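Succinate-semialdehyde dehydrogenase (NAD(P)(+)) (Marinobacter aquaeolei, PDB 3RH9) probably oxidises succinate semialdehyde to succinate with NAD+ or NADP+ as the electron acceptor, as a member of the aldehyde dehydrogenase family. Local coordinates at residues 151-156 with 176-181; 188-193 with 207-212; 342-347 with 387-392; 373-378 with 391-396. All coordinates share one frame; numbering follows the deposited sequence.

Contact 1: 151-156 with 176-181; sequences TGLIVP and CPSVIK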
loop_
_atom_site.group_PDB
_atom_site.type_symbol
_atom_site.label_atom_id
_atom_site.label_comp_id
_atom_site.label_asym_id
_atom_site.label_seq_id
_atom_site.Cartn_x
_atom_site.Cartn_y
_atom_site.Cartn_z
ATOM N N THR A 151 -10.688 -10.751 3.983
ATOM C CA THR A 151 -10.478 -9.959 2.781
ATOM C C THR A 151 -11.530 -10.207 1.717
ATOM O O THR A 151 -12.117 -11.266 1.652
ATOM C CB THR A 151 -9.085 -10.211 2.181
ATOM O OG1 THR A 151 -8.934 -11.603 1.871
ATOM C CG2 THR A 151 -8.029 -9.821 3.181
ATOM N N GLY A 152 -11.759 -9.210 0.880
ATOM C CA GLY A 152 -12.598 -9.376 -0.280
ATOM C C GLY A 152 -11.729 -9.501 -1.505
ATOM O O GLY A 152 -10.961 -8.600 -1.821
ATOM N N LEU A 153 -11.840 -10.632 -2.186
ATOM C CA LEU A 153 -11.088 -10.875 -3.407
ATOM C C LEU A 153 -11.970 -10.650 -4.650
ATOM O O LEU A 153 -12.928 -11.423 -4.896
ATOM C CB LEU A 153 -10.532 -12.301 -3.396
ATOM C CG LEU A 153 -9.700 -12.691 -2.172
ATOM C CD1 LEU A 153 -8.841 -13.888 -2.475
ATOM C CD2 LEU A 153 -8.832 -11.548 -1.753
ATOM N N ILE A 154 -11.660 -9.604 -5.424
ATOM C CA ILE A 154 -12.470 -9.240 -6.586
ATOM C C ILE A 154 -11.688 -9.362 -7.886
ATOM O O ILE A 154 -10.638 -8.718 -8.057
ATOM C CB ILE A 154 -13.021 -7.814 -6.444
ATOM C CG1 ILE A 154 -13.444 -7.565 -5.003
ATOM C CG2 ILE A 154 -14.179 -7.571 -7.387
ATOM C CD1 ILE A 154 -14.080 -6.208 -4.803
ATOM N N VAL A 155 -12.196 -10.188 -8.802
ATOM C CA VAL A 155 -11.454 -10.517 -10.021
ATOM C C VAL A 155 -12.271 -10.249 -11.287
ATOM O O VAL A 155 -13.496 -10.222 -11.229
ATOM C CB VAL A 155 -10.943 -11.978 -10.002
ATOM C CG1 VAL A 155 -10.044 -12.212 -8.781
ATOM C CG2 VAL A 155 -12.110 -12.953 -10.024
ATOM N N PRO A 156 -11.587 -10.022 -12.432
ATOM C CA PRO A 156 -12.253 -9.706 -13.691
ATOM C C PRO A 156 -12.481 -10.975 -14.480
ATOM O O PRO A 156 -12.191 -12.065 -13.997
ATOM C CB PRO A 156 -11.208 -8.857 -14.431
ATOM C CG PRO A 156 -9.964 -8.922 -13.644
ATOM C CD PRO A 156 -10.128 -9.986 -12.609
ATOM N N CYS A 176 -5.831 -15.640 6.069
ATOM C CA CYS A 176 -6.929 -14.696 5.846
ATOM C C CYS A 176 -8.138 -15.359 5.238
ATOM O O CYS A 176 -8.083 -15.796 4.101
ATOM C CB CYS A 176 -6.485 -13.543 4.935
ATOM S SG CYS A 176 -5.556 -12.289 5.822
ATOM N N PRO A 177 -9.236 -15.443 6.000
ATOM C CA PRO A 177 -10.494 -15.892 5.394
ATOM C C PRO A 177 -10.904 -14.884 4.325
ATOM O O PRO A 177 -10.661 -13.687 4.465
ATOM C CB PRO A 177 -11.485 -15.873 6.571
ATOM C CG PRO A 177 -10.633 -15.861 7.816
ATOM C CD PRO A 177 -9.388 -15.117 7.429
ATOM N N SER A 178 -11.506 -15.352 3.248
ATOM C CA SER A 178 -11.806 -14.455 2.154
ATOM C C SER A 178 -13.238 -14.591 1.644
ATOM O O SER A 178 -13.869 -15.637 1.761
ATOM C CB SER A 178 -10.795 -14.656 1.024
ATOM O OG SER A 178 -10.630 -16.030 0.717
ATOM N N VAL A 179 -13.742 -13.499 1.092
ATOM C CA VAL A 179 -15.028 -13.480 0.435
ATOM C C VAL A 179 -14.726 -13.203 -1.025
ATOM O O VAL A 179 -14.039 -12.230 -1.336
ATOM C CB VAL A 179 -15.888 -12.370 1.011
ATOM C CG1 VAL A 179 -17.148 -12.202 0.196
ATOM C CG2 VAL A 179 -16.207 -12.656 2.452
ATOM N N ILE A 180 -15.199 -14.064 -1.925
ATOM C CA ILE A 180 -14.748 -14.014 -3.320
ATOM C C ILE A 180 -15.808 -13.618 -4.345
ATOM O O ILE A 180 -16.883 -14.217 -4.382
ATOM C CB ILE A 180 -14.116 -15.338 -3.749
ATOM C CG1 ILE A 180 -12.836 -15.577 -2.939
ATOM C CG2 ILE A 180 -13.844 -15.320 -5.265
ATOM C CD1 ILE A 180 -12.031 -16.796 -3.338
ATOM N N LYS A 181 -15.480 -12.630 -5.188
ATOM C CA LYS A 181 -16.420 -12.112 -6.170
ATOM C C LYS A 181 -15.880 -12.100 -7.604
ATOM O O LYS A 181 -15.081 -11.238 -7.961
ATOM C CB LYS A 181 -16.850 -10.696 -5.779
ATOM C CG LYS A 181 -18.142 -10.225 -6.437
ATOM C CD LYS A 181 -17.983 -10.069 -7.926
ATOM C CE LYS A 181 -19.026 -9.130 -8.502
ATOM N NZ LYS A 181 -20.246 -9.191 -7.655
#
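Leu153 and Ile180 stand beside each other on one face of a parallel strand pair, with Leu153 CB lying 4.0 Å from Ile180 CG1. Leu153 CG and Ile180 CG1 both lie beside the backbone N, anti to the carbonyl carbon. For Leu153 (chi1 -54°) this leans the isobutyl group back toward the Thr151-Ser178 pair, where CG comes to 3.9 Å from Ser178 CB. Ser178 is in turn met by Thr151, whose OG1 approaches Ser178 CB at 3.7 Å, a contact of hydroxyl with methylene and not a hydrogen bond. Thr151, Leu153, Ser178 and Ile180 thus share one face, and helix 162-174 covers part of it through Lys167 and Leu168. Ile154, Val179 and Lys181 look to the other face, where Gly152 brings no side chain. There Val179 packs on helix 48-61, and the aliphatic part of Lys181 starts beside Ile154 before bending away; its NZ makes a weak hydrogen bond to Gly212 O. Between the strands the backbone forms a regular parallel ladder. Thr151 N donates to Pro177 O, Val179 N to Thr151 O at 2.8 Å, Leu153 N to Val179 O and Lys181 N to Leu153 O. A longer rung from Val155 N to Lys181 O, 3.2 Å, carries the pairing just past the strand. Gly152 and Ile154 turn their backbone groups to strand 229-233 instead. The buried peptide groups of this central strand are therefore satisfied by neighbours on two sides, while the side chains add chiefly apolar contact, as suits the interior of a sheet sandwiched between helices.

Contact 2: 188-193 with 207-212; sequences LTMIAF and VNLVMG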
loop_
_atom_site.group_PDB
_atom_site.type_symbol
_atom_site.label_atom_id
_atom_site.label_comp_id
_atom_site.label_asym_id
_atom_site.label_seq_id
_atom_site.Cartn_x
_atom_site.Cartn_y
_atom_site.Cartn_z
ATOM N N LEU A 188 -18.637 -19.225 -13.783
ATOM C CA LEU A 188 -18.695 -20.681 -13.757
ATOM C C LEU A 188 -17.345 -21.310 -13.452
ATOM O O LEU A 188 -17.269 -22.403 -12.883
ATOM C CB LEU A 188 -19.256 -21.240 -15.071
ATOM C CG LEU A 188 -20.519 -20.562 -15.610
ATOM C CD1 LEU A 188 -20.785 -21.038 -17.023
ATOM C CD2 LEU A 188 -21.724 -20.782 -14.689
ATOM N N THR A 189 -16.276 -20.635 -13.845
ATOM C CA THR A 189 -14.962 -21.166 -13.569
ATOM C C THR A 189 -14.820 -21.081 -12.066
ATOM O O THR A 189 -14.251 -21.965 -11.434
ATOM C CB THR A 189 -13.859 -20.382 -14.296
ATOM O OG1 THR A 189 -13.979 -20.618 -15.696
ATOM C CG2 THR A 189 -12.492 -20.846 -13.873
HETATM N N MSE A 190 -15.373 -20.014 -11.499
HETATM C CA MSE A 190 -15.277 -19.792 -10.070
HETATM C C MSE A 190 -16.061 -20.871 -9.333
HETATM O O MSE A 190 -15.586 -21.459 -8.351
HETATM C CB MSE A 190 -15.789 -18.398 -9.693
HETATM C CG MSE A 190 -15.323 -17.957 -8.314
HETATM SE SE MSE A 190 -13.360 -17.969 -8.253
HETATM C CE MSE A 190 -13.100 -18.437 -6.408
ATOM N N ILE A 191 -17.268 -21.132 -9.813
ATOM C CA ILE A 191 -18.076 -22.160 -9.199
ATOM C C ILE A 191 -17.336 -23.500 -9.233
ATOM O O ILE A 191 -17.282 -24.211 -8.230
ATOM C CB ILE A 191 -19.473 -22.240 -9.835
ATOM C CG1 ILE A 191 -20.234 -20.952 -9.536
ATOM C CG2 ILE A 191 -20.239 -23.414 -9.268
ATOM C CD1 ILE A 191 -21.572 -20.882 -10.177
ATOM N N ALA A 192 -16.734 -23.816 -10.378
ATOM C CA ALA A 192 -15.984 -25.060 -10.542
ATOM C C ALA A 192 -14.837 -25.163 -9.544
ATOM O O ALA A 192 -14.639 -26.200 -8.905
ATOM C CB ALA A 192 -15.461 -25.181 -11.961
ATOM N N PHE A 193 -14.087 -24.077 -9.419
ATOM C CA PHE A 193 -13.034 -23.958 -8.421
ATOM C C PHE A 193 -13.561 -24.232 -6.995
ATOM O O PHE A 193 -12.962 -25.008 -6.241
ATOM C CB PHE A 193 -12.396 -22.573 -8.510
ATOM C CG PHE A 193 -11.158 -22.430 -7.698
ATOM C CD1 PHE A 193 -10.269 -23.483 -7.585
ATOM C CD2 PHE A 193 -10.874 -21.241 -7.052
ATOM C CE1 PHE A 193 -9.109 -23.348 -6.828
ATOM C CE2 PHE A 193 -9.717 -21.094 -6.300
ATOM C CZ PHE A 193 -8.831 -22.143 -6.184
ATOM N N VAL A 207 -13.043 -19.859 2.746
ATOM C CA VAL A 207 -13.351 -19.343 1.423
ATOM C C VAL A 207 -14.858 -19.207 1.290
ATOM O O VAL A 207 -15.606 -20.001 1.840
ATOM C CB VAL A 207 -12.816 -20.253 0.328
ATOM C CG1 VAL A 207 -11.332 -20.470 0.514
ATOM C CG2 VAL A 207 -13.534 -21.567 0.365
ATOM N N ASN A 208 -15.289 -18.167 0.585
ATOM C CA ASN A 208 -16.703 -17.857 0.389
ATOM C C ASN A 208 -16.903 -17.215 -0.978
ATOM O O ASN A 208 -16.087 -16.404 -1.414
ATOM C CB ASN A 208 -17.218 -16.916 1.472
ATOM C CG ASN A 208 -16.881 -17.393 2.863
ATOM O OD1 ASN A 208 -15.818 -17.083 3.404
ATOM N ND2 ASN A 208 -17.792 -18.137 3.460
ATOM N N LEU A 209 -17.993 -17.588 -1.642
ATOM C CA LEU A 209 -18.279 -17.140 -2.994
ATOM C C LEU A 209 -19.577 -16.336 -3.050
ATOM O O LEU A 209 -20.620 -16.794 -2.622
ATOM C CB LEU A 209 -18.334 -18.348 -3.933
ATOM C CG LEU A 209 -18.731 -18.125 -5.401
ATOM C CD1 LEU A 209 -17.963 -16.958 -6.027
ATOM C CD2 LEU A 209 -18.552 -19.423 -6.219
ATOM N N VAL A 210 -19.493 -15.119 -3.564
ATOM C CA VAL A 210 -20.671 -14.302 -3.781
ATOM C C VAL A 210 -20.723 -13.876 -5.249
ATOM O O VAL A 210 -19.685 -13.680 -5.873
ATOM C CB VAL A 210 -20.651 -13.089 -2.878
ATOM C CG1 VAL A 210 -20.822 -13.523 -1.433
ATOM C CG2 VAL A 210 -19.351 -12.355 -3.049
HETATM N N MSE A 211 -21.929 -13.785 -5.805
HETATM C CA MSE A 211 -22.101 -13.411 -7.199
HETATM C C MSE A 211 -23.348 -12.610 -7.382
HETATM O O MSE A 211 -24.286 -12.727 -6.606
HETATM C CB MSE A 211 -22.211 -14.635 -8.067
HETATM C CG MSE A 211 -21.447 -15.779 -7.497
HETATM SE SE MSE A 211 -21.418 -17.306 -8.661
HETATM C CE MSE A 211 -19.561 -17.166 -9.203
ATOM N N GLY A 212 -23.348 -11.796 -8.427
ATOM C CA GLY A 212 -24.499 -10.988 -8.765
ATOM C C GLY A 212 -24.097 -9.577 -9.119
ATOM O O GLY A 212 -23.022 -9.336 -9.663
#
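Met190 reaches from helix 188-197 to Leu209 and Met211, and each of its first atoms has its own neighbour there. Met190 and Met211 are both modelled as selenomethionine. CB of Met190 touches the terminal methyl of the other selenomethionine, with Met211 CE 4.0 Å away. With CG anti to the backbone N (chi1 -162°), the next carbon swings over to the fork of the leucine: Met190 CG lies 3.6 Å from Leu209 CD1, and Leu209 CD2 is also near. The two side chains run past each other in opposite directions. A bend at chi2 (58°) then turns SE and CE off the leucine, and the chain continues toward strand 178-181, where Met190 packs on Ile180. One helical residue on, Ile191 meets the same two partners. Its CG1 is 4.0 Å from Leu209 CD2, which also approaches the Ile191 backbone at CA. Met211 SE lies across the ethyl arm, 3.9 Å from Ile191 CD1, and Met211 CE rests on CG1. The methyl of Met211 thereby touches both Met190 CB and Ile191 CG1. No hydrogen bond crosses here; the whole join is buried apolar contact, and farther out Met211 packs on Val43 and Met46. Strand 178-181, helix 188-197 and strand 207-209 form a beta-alpha-beta unit, and the helix packed on the side chains of its returning strand is the arrangement expected in the Rossmann-like, dinucleotide-binding domain of aldehyde dehydrogenases.

Contact 3: 342-347 with 387-392; sequences KRHLQD and EETFGP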
loop_
_atom_site.group_PDB
_atom_site.type_symbol
_atom_site.label_atom_id
_atom_site.label_comp_id
_atom_site.label_asym_id
_atom_site.label_seq_id
_atom_site.Cartn_x
_atom_site.Cartn_y
_atom_site.Cartn_z
ATOM N N LYS A 342 -12.902 -2.607 -32.817
ATOM C CA LYS A 342 -13.287 -2.127 -34.134
ATOM C C LYS A 342 -12.959 -0.652 -34.284
ATOM O O LYS A 342 -12.309 -0.249 -35.246
ATOM C CB LYS A 342 -14.771 -2.360 -34.399
ATOM C CG LYS A 342 -15.144 -2.140 -35.861
ATOM C CD LYS A 342 -16.379 -2.919 -36.258
ATOM C CE LYS A 342 -17.646 -2.228 -35.813
ATOM N NZ LYS A 342 -18.784 -2.673 -36.675
ATOM N N ARG A 343 -13.395 0.135 -33.308
ATOM C CA ARG A 343 -13.233 1.580 -33.324
ATOM C C ARG A 343 -11.768 2.050 -33.375
ATOM O O ARG A 343 -11.459 3.056 -34.018
ATOM C CB ARG A 343 -13.971 2.198 -32.133
ATOM C CG ARG A 343 -13.659 3.644 -31.946
ATOM C CD ARG A 343 -14.447 4.274 -30.836
ATOM N NE ARG A 343 -14.084 3.809 -29.499
ATOM C CZ ARG A 343 -12.974 4.152 -28.845
ATOM N NH1 ARG A 343 -12.068 4.934 -29.412
ATOM N NH2 ARG A 343 -12.761 3.689 -27.618
ATOM N N HIS A 344 -10.878 1.321 -32.698
ATOM C CA HIS A 344 -9.438 1.583 -32.749
ATOM C C HIS A 344 -8.881 1.204 -34.087
ATOM O O HIS A 344 -7.904 1.789 -34.542
ATOM C CB HIS A 344 -8.678 0.785 -31.691
ATOM C CG HIS A 344 -8.822 1.328 -30.306
ATOM N ND1 HIS A 344 -7.953 1.005 -29.289
ATOM C CD2 HIS A 344 -9.730 2.178 -29.773
ATOM C CE1 HIS A 344 -8.325 1.626 -28.184
ATOM N NE2 HIS A 344 -9.398 2.345 -28.451
ATOM N N LEU A 345 -9.463 0.197 -34.718
ATOM C CA LEU A 345 -9.006 -0.130 -36.059
ATOM C C LEU A 345 -9.416 0.993 -37.033
ATOM O O LEU A 345 -8.591 1.576 -37.721
ATOM C CB LEU A 345 -9.550 -1.479 -36.496
ATOM C CG LEU A 345 -8.921 -1.991 -37.787
ATOM C CD1 LEU A 345 -7.412 -2.025 -37.672
ATOM C CD2 LEU A 345 -9.482 -3.355 -38.131
ATOM N N GLN A 346 -10.697 1.317 -37.048
ATOM C CA GLN A 346 -11.182 2.414 -37.850
ATOM C C GLN A 346 -10.370 3.697 -37.641
ATOM O O GLN A 346 -10.007 4.388 -38.602
ATOM C CB GLN A 346 -12.653 2.675 -37.535
ATOM C CG GLN A 346 -13.340 3.468 -38.616
ATOM C CD GLN A 346 -13.311 2.747 -39.953
ATOM O OE1 GLN A 346 -13.940 1.689 -40.128
ATOM N NE2 GLN A 346 -12.573 3.308 -40.902
ATOM N N ASP A 347 -10.114 4.027 -36.380
ATOM C CA ASP A 347 -9.481 5.294 -36.051
ATOM C C ASP A 347 -8.082 5.337 -36.629
ATOM O O ASP A 347 -7.658 6.353 -37.170
ATOM C CB ASP A 347 -9.418 5.484 -34.547
ATOM C CG ASP A 347 -8.659 6.728 -34.151
ATOM O OD1 ASP A 347 -9.185 7.850 -34.334
ATOM O OD2 ASP A 347 -7.532 6.582 -33.634
ATOM N N GLU A 387 -5.384 4.566 -25.665
ATOM C CA GLU A 387 -6.204 3.674 -24.866
ATOM C C GLU A 387 -5.662 2.263 -24.983
ATOM O O GLU A 387 -4.974 1.939 -25.934
ATOM C CB GLU A 387 -7.637 3.676 -25.387
ATOM C CG GLU A 387 -8.158 5.037 -25.804
ATOM C CD GLU A 387 -9.586 4.979 -26.343
ATOM O OE1 GLU A 387 -10.283 3.974 -26.088
ATOM O OE2 GLU A 387 -10.012 5.937 -27.023
ATOM N N GLU A 388 -5.985 1.406 -24.025
ATOM C CA GLU A 388 -5.657 0.004 -24.203
ATOM C C GLU A 388 -6.776 -0.673 -24.978
ATOM O O GLU A 388 -7.960 -0.431 -24.736
ATOM C CB GLU A 388 -5.279 -0.693 -22.884
ATOM C CG GLU A 388 -6.390 -1.210 -22.033
ATOM C CD GLU A 388 -5.848 -2.002 -20.830
ATOM O OE1 GLU A 388 -4.808 -2.697 -20.966
ATOM O OE2 GLU A 388 -6.468 -1.927 -19.746
ATOM N N THR A 389 -6.370 -1.499 -25.935
ATOM C CA THR A 389 -7.244 -1.970 -27.005
ATOM C C THR A 389 -8.027 -3.210 -26.611
ATOM O O THR A 389 -9.157 -3.398 -27.046
ATOM C CB THR A 389 -6.426 -2.249 -28.292
ATOM O OG1 THR A 389 -5.967 -1.009 -28.865
ATOM C CG2 THR A 389 -7.247 -3.002 -29.304
ATOM N N PHE A 390 -7.422 -4.041 -25.770
ATOM C CA PHE A 390 -8.034 -5.296 -25.346
ATOM C C PHE A 390 -8.636 -6.099 -26.494
ATOM O O PHE A 390 -9.791 -6.492 -26.448
ATOM C CB PHE A 390 -9.079 -5.042 -24.269
ATOM C CG PHE A 390 -8.618 -5.410 -22.901
ATOM C CD1 PHE A 390 -7.360 -5.047 -22.468
ATOM C CD2 PHE A 390 -9.431 -6.137 -22.054
ATOM C CE1 PHE A 390 -6.911 -5.399 -21.217
ATOM C CE2 PHE A 390 -8.992 -6.488 -20.789
ATOM C CZ PHE A 390 -7.726 -6.113 -20.369
ATOM N N GLY A 391 -7.835 -6.339 -27.519
ATOM C CA GLY A 391 -8.267 -7.098 -28.672
ATOM C C GLY A 391 -7.065 -7.487 -29.511
ATOM O O GLY A 391 -5.945 -7.056 -29.237
ATOM N N PRO A 392 -7.287 -8.319 -30.535
ATOM C CA PRO A 392 -6.209 -8.890 -31.339
ATOM C C PRO A 392 -5.669 -7.904 -32.354
ATOM O O PRO A 392 -5.485 -8.277 -33.502
ATOM C CB PRO A 392 -6.912 -10.018 -32.079
ATOM C CG PRO A 392 -8.293 -9.528 -32.193
ATOM C CD PRO A 392 -8.567 -8.962 -30.848
#
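His344 carries its ring beside its own backbone N (chi1 -76°), which sets the imidazole edge-on between Glu387 and Thr389. Glu387 has CG likewise beside its backbone N and is extended beyond, laying its carboxylate across the end of that ring, while Arg343 is straight until a bend at chi3 (69°) swings the guanidinium round to the same carboxylate. One oxygen is gripped twice. Arg343 NH2 meets Glu387 OE1 at 2.9 Å, nearly in the guanidinium plane and on the syn lone pair of the oxygen, forming a salt bridge. His344 NE2 donates to OE1 of Glu387 at 3.0 Å from above the carboxylate plane, although the oxygen lies in the plane of the ring; the ring and carboxylate planes are 87° apart. A weak bond of 3.3 Å from Arg343 NH1 to Glu387 OE2 adds to the hold on the carboxylate. At the other nitrogen, His344 ND1 and Thr389 OG1 share a hydrogen bond of 2.9 Å, which with the NE2 bond fixes the rotation of the ring. With an alanine here in place of Glu387, the Arg343 guanidinium would probably lose its carboxylate mate and His344 NE2 its acceptor, leaving the ring held at ND1. The loop carries the Glu-x-Phe-Gly-Pro motif found in aldehyde dehydrogenases, here fastened to helix 335-350, with the Glu388 side chain about 10 Å from that of the predicted active-site residue Glu256.

Contact 4: 373-378 with 391-396; sequences TVVQGV and GPLVPM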
loop_
_atom_site.group_PDB
_atom_site.type_symbol
_atom_site.label_atom_id
_atom_site.label_comp_id
_atom_site.label_asym_id
_atom_site.label_seq_id
_atom_site.Cartn_x
_atom_site.Cartn_y
_atom_site.Cartn_z
ATOM N N THR A 373 -4.984 -8.730 -36.533
ATOM C CA THR A 373 -4.778 -7.601 -37.429
ATOM C C THR A 373 -3.501 -6.852 -37.112
ATOM O O THR A 373 -3.074 -6.791 -35.958
ATOM C CB THR A 373 -5.925 -6.600 -37.308
ATOM O OG1 THR A 373 -7.168 -7.265 -37.547
ATOM C CG2 THR A 373 -5.760 -5.499 -38.313
ATOM N N VAL A 374 -2.901 -6.260 -38.139
ATOM C CA VAL A 374 -1.645 -5.539 -37.978
ATOM C C VAL A 374 -1.646 -4.213 -38.737
ATOM O O VAL A 374 -1.714 -4.192 -39.968
ATOM C CB VAL A 374 -0.466 -6.369 -38.508
ATOM C CG1 VAL A 374 0.750 -5.501 -38.619
ATOM C CG2 VAL A 374 -0.197 -7.574 -37.619
ATOM N N VAL A 375 -1.557 -3.101 -38.024
ATOM C CA VAL A 375 -1.496 -1.827 -38.718
ATOM C C VAL A 375 -0.157 -1.145 -38.522
ATOM O O VAL A 375 0.440 -1.223 -37.449
ATOM C CB VAL A 375 -2.643 -0.862 -38.317
ATOM C CG1 VAL A 375 -3.973 -1.455 -38.687
ATOM C CG2 VAL A 375 -2.579 -0.521 -36.830
ATOM N N GLN A 376 0.303 -0.465 -39.566
ATOM C CA GLN A 376 1.546 0.273 -39.486
ATOM C C GLN A 376 1.293 1.763 -39.692
ATOM O O GLN A 376 0.319 2.159 -40.320
ATOM C CB GLN A 376 2.552 -0.259 -40.502
ATOM C CG GLN A 376 3.983 0.054 -40.107
ATOM C CD GLN A 376 5.021 -0.803 -40.822
ATOM O OE1 GLN A 376 4.689 -1.755 -41.547
ATOM N NE2 GLN A 376 6.297 -0.467 -40.613
ATOM N N GLY A 377 2.161 2.584 -39.126
ATOM C CA GLY A 377 2.048 4.023 -39.270
ATOM C C GLY A 377 1.299 4.703 -38.141
ATOM O O GLY A 377 0.629 5.715 -38.358
ATOM N N VAL A 378 1.408 4.155 -36.935
ATOM C CA VAL A 378 0.625 4.639 -35.807
ATOM C C VAL A 378 1.373 5.654 -34.950
ATOM O O VAL A 378 2.533 5.430 -34.611
ATOM C CB VAL A 378 0.226 3.472 -34.911
ATOM C CG1 VAL A 378 -0.199 3.980 -33.537
ATOM C CG2 VAL A 378 -0.870 2.672 -35.577
ATOM N N GLY A 391 -7.835 -6.339 -27.519
ATOM C CA GLY A 391 -8.267 -7.098 -28.672
ATOM C C GLY A 391 -7.065 -7.487 -29.511
ATOM O O GLY A 391 -5.945 -7.056 -29.237
ATOM N N PRO A 392 -7.287 -8.319 -30.535
ATOM C CA PRO A 392 -6.209 -8.890 -31.339
ATOM C C PRO A 392 -5.669 -7.904 -32.354
ATOM O O PRO A 392 -5.485 -8.277 -33.502
ATOM C CB PRO A 392 -6.912 -10.018 -32.079
ATOM C CG PRO A 392 -8.293 -9.528 -32.193
ATOM C CD PRO A 392 -8.567 -8.962 -30.848
ATOM N N LEU A 393 -5.393 -6.681 -31.927
ATOM C CA LEU A 393 -4.889 -5.648 -32.814
ATOM C C LEU A 393 -3.432 -5.356 -32.502
ATOM O O LEU A 393 -3.057 -5.263 -31.331
ATOM C CB LEU A 393 -5.711 -4.385 -32.621
ATOM C CG LEU A 393 -5.311 -3.151 -33.416
ATOM C CD1 LEU A 393 -5.173 -3.490 -34.907
ATOM C CD2 LEU A 393 -6.347 -2.058 -33.178
ATOM N N VAL A 394 -2.604 -5.204 -33.532
ATOM C CA VAL A 394 -1.190 -4.928 -33.307
ATOM C C VAL A 394 -0.783 -3.627 -33.970
ATOM O O VAL A 394 -0.545 -3.599 -35.176
ATOM C CB VAL A 394 -0.291 -6.047 -33.870
ATOM C CG1 VAL A 394 1.192 -5.692 -33.659
ATOM C CG2 VAL A 394 -0.651 -7.399 -33.254
ATOM N N PRO A 395 -0.711 -2.540 -33.194
ATOM C CA PRO A 395 -0.411 -1.225 -33.775
ATOM C C PRO A 395 1.081 -0.856 -33.725
ATOM O O PRO A 395 1.696 -0.863 -32.656
ATOM C CB PRO A 395 -1.250 -0.264 -32.920
ATOM C CG PRO A 395 -2.123 -1.153 -32.054
ATOM C CD PRO A 395 -1.329 -2.409 -31.874
HETATM N N MSE A 396 1.650 -0.534 -34.884
HETATM C CA MSE A 396 3.087 -0.335 -34.993
HETATM C C MSE A 396 3.471 1.135 -35.134
HETATM O O MSE A 396 3.036 1.815 -36.066
HETATM C CB MSE A 396 3.625 -1.119 -36.176
HETATM C CG MSE A 396 3.361 -2.612 -36.115
HETATM SE SE MSE A 396 4.510 -3.513 -37.426
HETATM C CE MSE A 396 3.556 -5.173 -37.680
#
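Strands 373-376 and 393-399 run side by side as the neighbouring parallel strands of a beta-alpha-beta unit whose link includes the short helix 383-386. The ladder begins where Thr373 N donates to Pro392 O at 3.1 Å, Pro392 being the centre of an inverse gamma turn. Val394 N then donates to Thr373 O, Val375 N to Val394 O, and Met396 N to Val375 O at 2.9 Å. Pro395 has no N-H to give; its backbone hydrogen bond, with Ile296 of strand 295-299, can only use its carbonyl. On one face, Leu393 CD1 reaches over to Thr373 CG2 at 4.0 Å, the two side chains crossing at a slant, while the Thr373 hydroxyl turns to Pro371 O. Next along, with Val375 CG1 anti to the carbonyl carbon (chi1 -62°), CG2 falls between backbone N and carbonyl carbon, where it bears on the proline ring 4.1 Å from Pro395 CB. Both strands belong to the large mixed sheet of the catalytic domain in the aldehyde dehydrogenase fold, and on this face Leu345 of helix 335-350 packs across Thr373, Val375 and Leu393. On the other face Val374 and Val394 lie side by side and point the same way, Val374 CG2 being 4.0 Å from Val394 CB, with helices 271-283 and 303-316 behind them. The chain curls at Gly377, so that Val378 N donates to Met396 O at 3.0 Å, and Val378 CG2 lies alongside the proline ring, 4.0 Å from Pro395 CB.

From the N terminus, contact 1 closes the loop through helix 162-174, and contact 2 follows it in series, closing the shorter loop from helix 188-197 to strand 207-209. The two meet on one sheet, since Ile180 N probably bonds to Asn208 O and Ile180 O to Val210 N. Much later, contact 3 spans from helix 335-350 to the loop before strand 393-399. Contact 4 opens inside that span and closes just past its end, sharing Gly391 and Pro392, so the two loops cross rather than nest; together they tie helix 335-350 and the loop to the catalytic-domain sheet. Centres of contacts 1 and 4 are about 36 Å apart, on opposite sides of the chain's centre, in two different sheets.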